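Local coordinates for beta-galactosidase (Marinomonas sp. ef1, PDB 6Y2K), which probably hydrolyses terminal beta-galactosides such as lactose, as a cold-active family GH42 beta-galactosidase working as a hexamer, at residues C6-H11 with G35-S40; E10-S15 with Q356-Q361; G489-G494 with G574-L579; L519-E524 with E551-E556. One frame throughout, in Å; residues are numbered along the deposited sequence.

Interaction 1: C6-H11 with G35-S40; sequences CYYPEH and GEFSWS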
# COMPACT_ATOMS: atom_id res chain seq x y z
N CYS A 6 -24.62 -8.19 -41.21
CA CYS A 6 -24.30 -9.58 -41.51
C CYS A 6 -25.52 -10.42 -41.15
O CYS A 6 -26.05 -10.32 -40.04
CB CYS A 6 -23.08 -10.03 -40.71
SG CYS A 6 -21.62 -9.03 -41.04
N TYR A 7 -25.95 -11.27 -42.09
CA TYR A 7 -27.26 -11.95 -42.04
C TYR A 7 -27.13 -13.43 -42.41
O TYR A 7 -26.31 -13.80 -43.26
CB TYR A 7 -28.20 -11.24 -43.01
CG TYR A 7 -29.62 -11.76 -43.10
CD1 TYR A 7 -30.37 -12.05 -41.97
CD2 TYR A 7 -30.24 -11.90 -44.35
CE1 TYR A 7 -31.69 -12.50 -42.07
CE2 TYR A 7 -31.55 -12.35 -44.46
CZ TYR A 7 -32.27 -12.64 -43.32
OH TYR A 7 -33.57 -13.08 -43.45
N TYR A 8 -27.94 -14.27 -41.76
CA TYR A 8 -27.94 -15.73 -41.97
C TYR A 8 -29.36 -16.24 -42.25
O TYR A 8 -30.00 -16.81 -41.38
CB TYR A 8 -27.27 -16.43 -40.77
CG TYR A 8 -25.85 -15.92 -40.66
CD1 TYR A 8 -25.56 -14.75 -39.94
CD2 TYR A 8 -24.82 -16.51 -41.39
CE1 TYR A 8 -24.28 -14.23 -39.89
CE2 TYR A 8 -23.53 -16.00 -41.34
CZ TYR A 8 -23.28 -14.86 -40.59
OH TYR A 8 -22.03 -14.34 -40.55
N PRO A 9 -29.86 -16.01 -43.48
CA PRO A 9 -31.20 -16.50 -43.82
C PRO A 9 -31.35 -18.01 -43.62
O PRO A 9 -32.42 -18.47 -43.20
CB PRO A 9 -31.36 -16.11 -45.29
CG PRO A 9 -29.98 -15.94 -45.80
CD PRO A 9 -29.17 -15.45 -44.65
N GLU A 10 -30.27 -18.76 -43.86
CA GLU A 10 -30.25 -20.20 -43.60
C GLU A 10 -30.44 -20.62 -42.12
O GLU A 10 -30.67 -21.81 -41.84
CB GLU A 10 -28.99 -20.86 -44.21
CG GLU A 10 -27.68 -20.69 -43.44
CD GLU A 10 -26.89 -19.43 -43.75
OE1 GLU A 10 -27.47 -18.40 -44.19
OE2 GLU A 10 -25.66 -19.48 -43.51
N HIS A 11 -30.32 -19.68 -41.18
CA HIS A 11 -30.61 -19.96 -39.77
C HIS A 11 -32.06 -19.75 -39.35
O HIS A 11 -32.42 -20.08 -38.22
CB HIS A 11 -29.71 -19.11 -38.87
CG HIS A 11 -28.25 -19.41 -39.02
ND1 HIS A 11 -27.28 -18.69 -38.36
CD2 HIS A 11 -27.60 -20.34 -39.76
CE1 HIS A 11 -26.09 -19.16 -38.71
NE2 HIS A 11 -26.26 -20.16 -39.55
N GLY A 35 -23.93 -15.85 -46.81
CA GLY A 35 -23.41 -17.03 -47.53
C GLY A 35 -22.10 -17.68 -47.11
O GLY A 35 -21.84 -18.82 -47.50
N GLU A 36 -21.27 -16.98 -46.32
CA GLU A 36 -19.90 -17.45 -46.05
C GLU A 36 -19.76 -18.73 -45.20
O GLU A 36 -18.70 -19.34 -45.19
CB GLU A 36 -19.01 -16.31 -45.50
CG GLU A 36 -19.08 -16.02 -43.99
CD GLU A 36 -20.36 -15.34 -43.52
OE1 GLU A 36 -21.32 -15.13 -44.32
OE2 GLU A 36 -20.42 -15.02 -42.31
N PHE A 37 -20.81 -19.12 -44.48
CA PHE A 37 -20.79 -20.38 -43.72
C PHE A 37 -21.80 -21.43 -44.22
O PHE A 37 -22.14 -22.36 -43.48
CB PHE A 37 -21.04 -20.11 -42.22
CG PHE A 37 -20.01 -19.20 -41.58
CD1 PHE A 37 -18.66 -19.49 -41.64
CD2 PHE A 37 -20.42 -18.10 -40.84
CE1 PHE A 37 -17.72 -18.67 -41.03
CE2 PHE A 37 -19.48 -17.29 -40.21
CZ PHE A 37 -18.13 -17.57 -40.31
N SER A 38 -22.23 -21.32 -45.48
CA SER A 38 -23.39 -22.08 -45.98
C SER A 38 -23.07 -23.36 -46.79
O SER A 38 -23.99 -23.97 -47.33
CB SER A 38 -24.32 -21.15 -46.80
OG SER A 38 -23.71 -20.69 -47.99
N TRP A 39 -21.81 -23.79 -46.85
CA TRP A 39 -21.45 -24.95 -47.68
C TRP A 39 -22.26 -26.20 -47.34
O TRP A 39 -22.73 -26.88 -48.25
CB TRP A 39 -19.93 -25.25 -47.65
CG TRP A 39 -19.39 -26.05 -48.83
CD1 TRP A 39 -20.02 -27.04 -49.54
CD2 TRP A 39 -18.07 -25.95 -49.40
NE1 TRP A 39 -19.19 -27.55 -50.51
CE2 TRP A 39 -17.99 -26.90 -50.45
CE3 TRP A 39 -16.94 -25.17 -49.12
CZ2 TRP A 39 -16.84 -27.07 -51.22
CZ3 TRP A 39 -15.80 -25.34 -49.89
CH2 TRP A 39 -15.76 -26.29 -50.93
N SER A 40 -22.46 -26.52 -46.06
CA SER A 40 -23.27 -27.70 -45.70
C SER A 40 -24.75 -27.57 -46.12
O SER A 40 -25.42 -28.59 -46.29
CB SER A 40 -23.16 -28.07 -44.22
OG SER A 40 -24.00 -27.27 -43.39
O HOH W 1 -25.73 -16.26 -44.60
O HOH W 2 -23.46 -18.14 -44.26

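Interaction 2: E10-S15 with Q356-Q361; sequences EHWPKS and QAPFGQ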
# COMPACT_ATOMS: atom_id res chain seq x y z
N GLU A 10 -30.27 -18.76 -43.86
CA GLU A 10 -30.25 -20.20 -43.60
C GLU A 10 -30.44 -20.62 -42.12
O GLU A 10 -30.67 -21.81 -41.84
CB GLU A 10 -28.99 -20.86 -44.21
CG GLU A 10 -27.68 -20.69 -43.44
CD GLU A 10 -26.89 -19.43 -43.75
OE1 GLU A 10 -27.47 -18.40 -44.19
OE2 GLU A 10 -25.66 -19.48 -43.51
N HIS A 11 -30.32 -19.68 -41.18
CA HIS A 11 -30.61 -19.96 -39.77
C HIS A 11 -32.06 -19.75 -39.35
O HIS A 11 -32.42 -20.08 -38.22
CB HIS A 11 -29.71 -19.11 -38.87
CG HIS A 11 -28.25 -19.41 -39.02
ND1 HIS A 11 -27.28 -18.69 -38.36
CD2 HIS A 11 -27.60 -20.34 -39.76
CE1 HIS A 11 -26.09 -19.16 -38.71
NE2 HIS A 11 -26.26 -20.16 -39.55
N TRP A 12 -32.89 -19.18 -40.24
CA TRP A 12 -34.25 -18.75 -39.89
C TRP A 12 -35.28 -19.33 -40.88
O TRP A 12 -34.96 -19.51 -42.05
CB TRP A 12 -34.37 -17.21 -39.87
CG TRP A 12 -33.27 -16.55 -39.07
CD1 TRP A 12 -32.24 -15.80 -39.56
CD2 TRP A 12 -33.07 -16.64 -37.66
NE1 TRP A 12 -31.41 -15.41 -38.54
CE2 TRP A 12 -31.88 -15.92 -37.36
CE3 TRP A 12 -33.76 -17.27 -36.61
CZ2 TRP A 12 -31.39 -15.80 -36.05
CZ3 TRP A 12 -33.26 -17.14 -35.30
CH2 TRP A 12 -32.09 -16.40 -35.04
N PRO A 13 -36.50 -19.62 -40.41
CA PRO A 13 -37.51 -20.08 -41.37
C PRO A 13 -37.80 -19.03 -42.45
O PRO A 13 -37.70 -17.83 -42.20
CB PRO A 13 -38.76 -20.35 -40.51
CG PRO A 13 -38.50 -19.73 -39.17
CD PRO A 13 -37.01 -19.53 -39.03
N LYS A 14 -38.12 -19.51 -43.66
CA LYS A 14 -38.40 -18.63 -44.81
C LYS A 14 -39.53 -17.64 -44.55
O LYS A 14 -39.55 -16.57 -45.15
CB LYS A 14 -38.75 -19.47 -46.05
CG LYS A 14 -37.57 -20.26 -46.60
CD LYS A 14 -37.88 -20.85 -47.97
CE LYS A 14 -36.72 -21.70 -48.47
NZ LYS A 14 -36.95 -22.19 -49.86
N SER A 15 -40.46 -18.00 -43.66
CA SER A 15 -41.52 -17.10 -43.21
C SER A 15 -41.03 -15.79 -42.54
O SER A 15 -41.80 -14.83 -42.44
CB SER A 15 -42.47 -17.85 -42.27
OG SER A 15 -41.79 -18.34 -41.12
N GLN A 356 -29.52 -12.44 -33.04
CA GLN A 356 -28.75 -13.35 -32.18
C GLN A 356 -29.25 -14.78 -32.35
O GLN A 356 -30.45 -15.03 -32.23
CB GLN A 356 -28.88 -12.91 -30.72
CG GLN A 356 -28.17 -13.78 -29.70
CD GLN A 356 -28.33 -13.28 -28.27
OE1 GLN A 356 -28.71 -12.12 -28.03
NE2 GLN A 356 -28.04 -14.15 -27.31
N ALA A 357 -28.35 -15.72 -32.64
CA ALA A 357 -28.75 -17.11 -32.90
C ALA A 357 -28.98 -17.84 -31.58
O ALA A 357 -28.25 -17.62 -30.63
CB ALA A 357 -27.68 -17.82 -33.72
N PRO A 358 -30.01 -18.72 -31.51
CA PRO A 358 -30.26 -19.44 -30.26
C PRO A 358 -29.45 -20.75 -30.12
O PRO A 358 -29.55 -21.41 -29.07
CB PRO A 358 -31.75 -19.75 -30.34
CG PRO A 358 -31.98 -19.98 -31.79
CD PRO A 358 -31.06 -19.00 -32.50
N PHE A 359 -28.65 -21.09 -31.13
CA PHE A 359 -27.86 -22.34 -31.15
C PHE A 359 -26.40 -22.06 -31.50
O PHE A 359 -26.06 -20.98 -32.00
CB PHE A 359 -28.45 -23.35 -32.16
CG PHE A 359 -28.74 -22.76 -33.52
CD1 PHE A 359 -27.72 -22.54 -34.43
CD2 PHE A 359 -30.04 -22.37 -33.85
CE1 PHE A 359 -27.98 -21.97 -35.67
CE2 PHE A 359 -30.30 -21.81 -35.09
CZ PHE A 359 -29.27 -21.61 -36.00
N GLY A 360 -25.55 -23.06 -31.26
CA GLY A 360 -24.14 -23.03 -31.66
C GLY A 360 -23.22 -22.25 -30.73
O GLY A 360 -23.65 -21.74 -29.68
N GLN A 361 -21.95 -22.16 -31.14
CA GLN A 361 -20.86 -21.58 -30.33
C GLN A 361 -21.11 -20.12 -29.92
O GLN A 361 -20.69 -19.68 -28.84
CB GLN A 361 -19.52 -21.65 -31.11
CG GLN A 361 -18.86 -23.02 -31.21
CD GLN A 361 -19.34 -23.90 -32.37
OE1 GLN A 361 -20.49 -23.79 -32.82
NE2 GLN A 361 -18.46 -24.77 -32.86

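Interaction 3: G489-G494 with G574-L579; sequences GVLLAG and GRHYYL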
# COMPACT_ATOMS: atom_id res chain seq x y z
N GLY A 489 9.51 15.85 -46.45
CA GLY A 489 8.89 16.13 -45.15
C GLY A 489 9.84 15.85 -43.99
O GLY A 489 11.07 15.77 -44.17
N VAL A 490 9.27 15.70 -42.79
CA VAL A 490 10.03 15.45 -41.57
C VAL A 490 10.02 13.95 -41.24
O VAL A 490 8.96 13.34 -41.21
CB VAL A 490 9.46 16.27 -40.39
CG1 VAL A 490 10.22 15.96 -39.09
CG2 VAL A 490 9.53 17.76 -40.70
N LEU A 491 11.19 13.37 -41.00
CA LEU A 491 11.34 11.94 -40.71
C LEU A 491 11.74 11.69 -39.26
O LEU A 491 12.73 12.26 -38.79
CB LEU A 491 12.41 11.32 -41.62
CG LEU A 491 12.79 9.86 -41.35
CD1 LEU A 491 11.62 8.92 -41.63
CD2 LEU A 491 14.02 9.45 -42.16
N LEU A 492 11.01 10.79 -38.60
CA LEU A 492 11.44 10.17 -37.34
C LEU A 492 11.57 8.66 -37.53
O LEU A 492 10.57 7.96 -37.77
CB LEU A 492 10.45 10.47 -36.21
CG LEU A 492 10.74 9.80 -34.85
CD1 LEU A 492 12.10 10.22 -34.33
CD2 LEU A 492 9.65 10.10 -33.82
N ALA A 493 12.79 8.15 -37.44
CA ALA A 493 13.06 6.72 -37.45
C ALA A 493 13.20 6.24 -36.01
O ALA A 493 13.97 6.80 -35.24
CB ALA A 493 14.31 6.41 -38.24
N GLY A 494 12.45 5.20 -35.66
CA GLY A 494 12.42 4.70 -34.30
C GLY A 494 13.42 3.59 -34.06
O GLY A 494 14.13 3.18 -34.99
N GLY A 574 17.50 19.49 -38.71
CA GLY A 574 16.75 19.78 -39.93
C GLY A 574 15.47 18.96 -39.97
O GLY A 574 14.59 19.13 -39.11
N ARG A 575 15.38 18.06 -40.95
CA ARG A 575 14.19 17.26 -41.19
C ARG A 575 14.36 15.75 -40.89
O ARG A 575 13.46 14.97 -41.20
CB ARG A 575 13.72 17.45 -42.64
CG ARG A 575 13.37 18.89 -43.00
CD ARG A 575 12.74 18.98 -44.39
NE ARG A 575 13.71 18.73 -45.46
CZ ARG A 575 13.96 17.56 -46.07
NH1 ARG A 575 13.30 16.44 -45.76
NH2 ARG A 575 14.89 17.51 -47.02
N HIS A 576 15.49 15.34 -40.30
CA HIS A 576 15.76 13.92 -40.05
C HIS A 576 16.13 13.65 -38.59
O HIS A 576 17.03 14.29 -38.05
CB HIS A 576 16.88 13.43 -40.97
CG HIS A 576 16.64 13.73 -42.42
ND1 HIS A 576 17.14 14.85 -43.04
CD2 HIS A 576 15.91 13.08 -43.36
CE1 HIS A 576 16.75 14.87 -44.31
NE2 HIS A 576 16.01 13.80 -44.52
N TYR A 577 15.42 12.71 -37.96
CA TYR A 577 15.61 12.36 -36.54
C TYR A 577 15.61 10.85 -36.34
O TYR A 577 14.91 10.13 -37.06
CB TYR A 577 14.53 13.03 -35.68
CG TYR A 577 14.54 14.54 -35.83
CD1 TYR A 577 13.91 15.15 -36.91
CD2 TYR A 577 15.24 15.34 -34.93
CE1 TYR A 577 13.96 16.53 -37.08
CE2 TYR A 577 15.29 16.72 -35.08
CZ TYR A 577 14.65 17.31 -36.16
OH TYR A 577 14.70 18.67 -36.33
N TYR A 578 16.43 10.39 -35.40
CA TYR A 578 16.48 8.99 -34.97
C TYR A 578 16.22 8.88 -33.46
O TYR A 578 16.82 9.63 -32.67
CB TYR A 578 17.84 8.35 -35.29
CG TYR A 578 17.89 6.88 -34.91
CD1 TYR A 578 17.33 5.91 -35.74
CD2 TYR A 578 18.46 6.46 -33.70
CE1 TYR A 578 17.35 4.57 -35.38
CE2 TYR A 578 18.49 5.12 -33.34
CZ TYR A 578 17.92 4.18 -34.18
OH TYR A 578 17.93 2.84 -33.85
N LEU A 579 15.37 7.93 -33.08
CA LEU A 579 15.07 7.62 -31.69
C LEU A 579 15.60 6.22 -31.39
O LEU A 579 15.23 5.27 -32.06
CB LEU A 579 13.56 7.68 -31.46
CG LEU A 579 12.96 7.20 -30.13
CD1 LEU A 579 13.47 8.02 -28.96
CD2 LEU A 579 11.44 7.25 -30.20

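Interaction 4: L519-E524 with E551-E556; sequences LPLTVE and EQIKTE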
# COMPACT_ATOMS: atom_id res chain seq x y z
N LEU A 519 21.19 9.47 -41.61
CA LEU A 519 21.26 9.77 -40.19
C LEU A 519 22.52 9.12 -39.63
O LEU A 519 22.49 7.97 -39.21
CB LEU A 519 20.00 9.23 -39.49
CG LEU A 519 18.80 10.17 -39.57
CD1 LEU A 519 17.47 9.43 -39.43
CD2 LEU A 519 18.93 11.24 -38.50
N PRO A 520 23.66 9.85 -39.68
CA PRO A 520 24.93 9.22 -39.29
C PRO A 520 25.05 8.93 -37.79
O PRO A 520 25.32 9.82 -36.98
CB PRO A 520 25.99 10.21 -39.78
CG PRO A 520 25.29 11.52 -39.88
CD PRO A 520 23.87 11.20 -40.23
N LEU A 521 24.85 7.66 -37.44
CA LEU A 521 25.04 7.17 -36.08
C LEU A 521 25.34 5.67 -36.12
O LEU A 521 25.11 5.02 -37.14
CB LEU A 521 23.78 7.44 -35.26
CG LEU A 521 22.49 6.78 -35.74
CD1 LEU A 521 22.12 5.60 -34.85
CD2 LEU A 521 21.34 7.77 -35.79
N THR A 522 25.84 5.14 -35.00
CA THR A 522 26.15 3.73 -34.87
C THR A 522 25.54 3.19 -33.58
O THR A 522 25.81 3.72 -32.51
CB THR A 522 27.67 3.49 -34.86
OG1 THR A 522 28.24 3.98 -36.08
CG2 THR A 522 28.00 2.00 -34.72
N VAL A 523 24.71 2.15 -33.69
CA VAL A 523 24.24 1.42 -32.52
C VAL A 523 25.32 0.42 -32.16
O VAL A 523 25.51 -0.60 -32.83
CB VAL A 523 22.91 0.67 -32.77
CG1 VAL A 523 22.47 -0.09 -31.51
CG2 VAL A 523 21.83 1.65 -33.22
N GLU A 524 26.04 0.72 -31.09
CA GLU A 524 27.18 -0.09 -30.66
C GLU A 524 26.71 -1.40 -30.03
O GLU A 524 27.31 -2.45 -30.24
CB GLU A 524 28.04 0.69 -29.68
CG GLU A 524 28.63 1.97 -30.27
CD GLU A 524 29.43 2.78 -29.27
OE1 GLU A 524 29.09 2.78 -28.07
OE2 GLU A 524 30.40 3.44 -29.69
N GLU A 551 19.20 1.64 -26.73
CA GLU A 551 20.37 1.52 -27.62
C GLU A 551 21.51 2.40 -27.14
O GLU A 551 21.30 3.56 -26.79
CB GLU A 551 20.00 1.88 -29.06
CG GLU A 551 19.15 0.81 -29.72
CD GLU A 551 18.51 1.25 -31.02
OE1 GLU A 551 18.80 2.37 -31.51
OE2 GLU A 551 17.71 0.45 -31.55
N GLN A 552 22.72 1.82 -27.12
CA GLN A 552 23.95 2.55 -26.83
C GLN A 552 24.50 3.05 -28.17
O GLN A 552 24.89 2.23 -29.01
CB GLN A 552 24.96 1.62 -26.15
CG GLN A 552 26.29 2.28 -25.80
CD GLN A 552 27.28 1.29 -25.20
OE1 GLN A 552 26.99 0.63 -24.19
NE2 GLN A 552 28.45 1.20 -25.80
N ILE A 553 24.52 4.37 -28.35
CA ILE A 553 24.74 4.99 -29.67
C ILE A 553 25.92 5.96 -29.65
O ILE A 553 26.13 6.68 -28.67
CB ILE A 553 23.47 5.73 -30.14
CG1 ILE A 553 22.34 4.72 -30.44
CG2 ILE A 553 23.72 6.58 -31.38
CD1 ILE A 553 20.97 5.34 -30.60
N LYS A 554 26.70 5.95 -30.73
CA LYS A 554 27.73 6.95 -30.98
C LYS A 554 27.29 7.78 -32.19
O LYS A 554 26.93 7.22 -33.23
CB LYS A 554 29.09 6.30 -31.24
CG LYS A 554 30.21 7.31 -31.47
CD LYS A 554 31.58 6.71 -31.21
CE LYS A 554 32.68 7.75 -31.39
NZ LYS A 554 33.91 7.40 -30.61
N THR A 555 27.29 9.09 -32.04
CA THR A 555 26.90 10.01 -33.11
C THR A 555 27.47 11.40 -32.86
O THR A 555 27.75 11.75 -31.72
CB THR A 555 25.36 10.12 -33.25
OG1 THR A 555 25.02 10.89 -34.41
CG2 THR A 555 24.72 10.78 -32.02
N GLU A 556 27.64 12.17 -33.94
CA GLU A 556 27.94 13.60 -33.84
C GLU A 556 26.69 14.45 -34.04
O GLU A 556 26.74 15.66 -33.87
CB GLU A 556 29.01 13.99 -34.87
CG GLU A 556 30.35 13.31 -34.68
CD GLU A 556 30.96 13.56 -33.31
OE1 GLU A 556 31.51 12.60 -32.73
OE2 GLU A 556 30.87 14.71 -32.80
O HOH W 3 27.27 11.72 -36.84

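Interaction 1: C6-H11 with G35-S40
The Tyr-8 ring meets Glu-36 at its edge, where the carboxylate atom OE2 lies near the ring plane, together with OE2 of Glu-10. Phe-37 carries Glu-36 CG over the centre of one face, while its own edge turns to the tyrosine, Tyr-8 CE2 standing 3.8 Å from Phe-37 CD2. Tyr-8 OH donates a very short hydrogen bond of 2.5 Å to Glu-36 OE2, with ring and carboxylate planes 53° apart. The glutamate is folded back to reach it, its chain bent at chi2 (-72°), and the same OE2 takes a salt bridge from Arg-33.

Glu-10 works through water. Glu-10 OE1 accepts a bond of 2.8 Å from water 1, which also donates to Tyr-7 O and accepts from Gly-35 N; its OE2 accepts one of 2.7 Å from water 2, which accepts from Phe-37 N. Ser-38 N closes the type I turn 35-38 on Gly-35 O, and Ser-38 OG adds a second bond to that oxygen. Trp-183 of the second subunit meets the Phe-37 ring. Loops following the first two strands, 2-6 and 29-34, are tied at the C-terminal rim of a TIM barrel, the end where such enzymes keep their active site.

Interaction 2: E10-S15 with Q356-Q361
The backbones of 10-15 and 356-361, both irregular here apart from a 3-10 turn at Glu-10 and His-11, share no hydrogen bond; the CA atoms of His-11 and Ala-357, the nearest pair, are 7.7 Å apart, so side chains span the gap. Phe-359 turns its edge to the face of His-11 in a T-shaped stack, with centroids 5.4 Å apart and planes at 73°. Its CE1 stands over the centre of the imidazole, and its CZ reaches His-11 CB at 3.8 Å. A first torsion of 49° sets the phenyl between its own backbone N and carbonyl carbon and turns it to the histidine, whose ND1 is bonded to Arg-353.

Trp-12 contributes the far rim of its indole. CH2 points at Gln-356 O, 3.5 Å away in the ring plane, and also touches Pro-358 CD at 3.8 Å. That carbonyl oxygen is buried by the contact and has no polar partner in the model. Replacing Trp-12 by an alanine would probably leave Pro-358 CD without its apolar neighbour and Arg-355 without the ring of its cation-pi contact.

The two loops follow strands 2-6 and 348-352, the first and last of the barrel and adjacent where it closes; one leads on to helix 17-27, the other to helix 377-395.

Interaction 3: G489-G494 with G574-L579
Strands 490-493 and 576-579 form a parallel pair inside the mixed sheet of the trimerisation domain, running at 16° to one another. The evidence is the bonding pattern, in which one residue of one strand binds two on the other. Four bonds of 2.8 to 2.9 Å make it up: Leu-491 N donates to Arg-575 O and Leu-491 O accepts from Tyr-577 N, then Tyr-577 O takes Ala-493 N, and Ala-493 O takes Leu-579 N. CA-H groups of Val-490 and Leu-492 add contacts to the Arg-575 and Tyr-577 oxygens.

Arg-575 extends the join past the strand. Its chain bends at chi3 (-71°), bringing NH1 back to Gly-489 O at 2.8 Å; the oxygen lies in the guanidinium plane, the nitrogen in the carbonyl plane, and the N-H points to it at 153°. Tyr-487 O accepts from the same NH1.

Leu-492 and Tyr-577 share one face of the sheet and cross at about a right angle, Leu-492 CD1 lying 4.0 Å from Tyr-577 CB. The phenol turns back to Gly-574, where Tyr-577 OH donates a bond of 2.8 Å to the carbonyl O from above its plane. On the other face Ala-493 CB packs on Tyr-578 CD1, while the Tyr-578 hydroxyl is bonded to Glu-551.

Strands 467-470 and 568-573 flank the pair. Helix 585-598 covers the Leu-492 and Tyr-577 face, its Leu-595 touching both, and strand 521-528 packs against Tyr-578 on the other.

Interaction 4: L519-E524 with E551-E556
This contact belongs to a two-stranded antiparallel sheet, strands 521-528 and 549-555, in the trimerisation domain. The N-to-C directions of the short segments stand at 147°. Thr-522 and Lys-554 form a hydrogen-bonded pair: Thr-522 N donates to Lys-554 O at 2.9 Å, and Lys-554 N returns a bond of 3.0 Å to Thr-522 O. Val-523 and Ile-553 make a non-hydrogen-bonded pair, after which Glu-524 N donates to Gln-552 O at 2.8 Å.

Apolar side chains gather on the Val-523 and Ile-553 face. Leu-521 CD1 touches Ile-553 CG2 at 3.9 Å, and Val-523 crosses the chain of Glu-551 at a slant, CG1 standing 3.9 Å from Glu-551 CG. Tyr-578 of strand 576-579 packs against Leu-521, Val-523 and Ile-553.

Glu-524 crosses to the other strand and places its carboxylate beside two residues. Gln-552 CG is anti to the backbone N (chi1 180°) and the chain runs extended, which carries NE2 across to the carboxylate. Gln-552 NE2 donates a bond of 2.8 Å to Glu-524 OE1, nearly straight (177°), arriving on the anti side and tilted out of the carboxylate plane. The other oxygen, OE2, rests against Lys-554 CB. Glu-377 of the third subunit also accepts from Gln-552 NE2. A leucine in place of Glu-524 would probably leave Gln-552 NE2 without its acceptor on the facing strand and Lys-554 without the carboxylate near it.

At the Pro-520 end of the contact, Pro-520 O takes a bond of 2.8 Å from Thr-555 OG1 and another from water 3, which accepts from Glu-556 N.

In the fold
Interactions 1 and 2 start from the same loop, sharing Glu-10 and His-11; their centres are 9 Å apart, and Tyr-7 CE1 packs 4.2 Å from Trp-12 CD1. Both border the second subunit at the C-terminal end of the barrel strands, where TIM-barrel enzymes keep their active site, and the side chains of Glu-10 and Gln-356 each lie about 5 Å from a bound glycerol, probably from the crystallisation liquor. Interactions 3 and 4 meet where Tyr-578 OH lies 2.5 Å from Glu-551 OE1, a probable hydrogen bond. They are far from that barrel end: the nearest atoms of the two pairs are about 37 Å apart or more. Interaction 4 faces the third subunit instead.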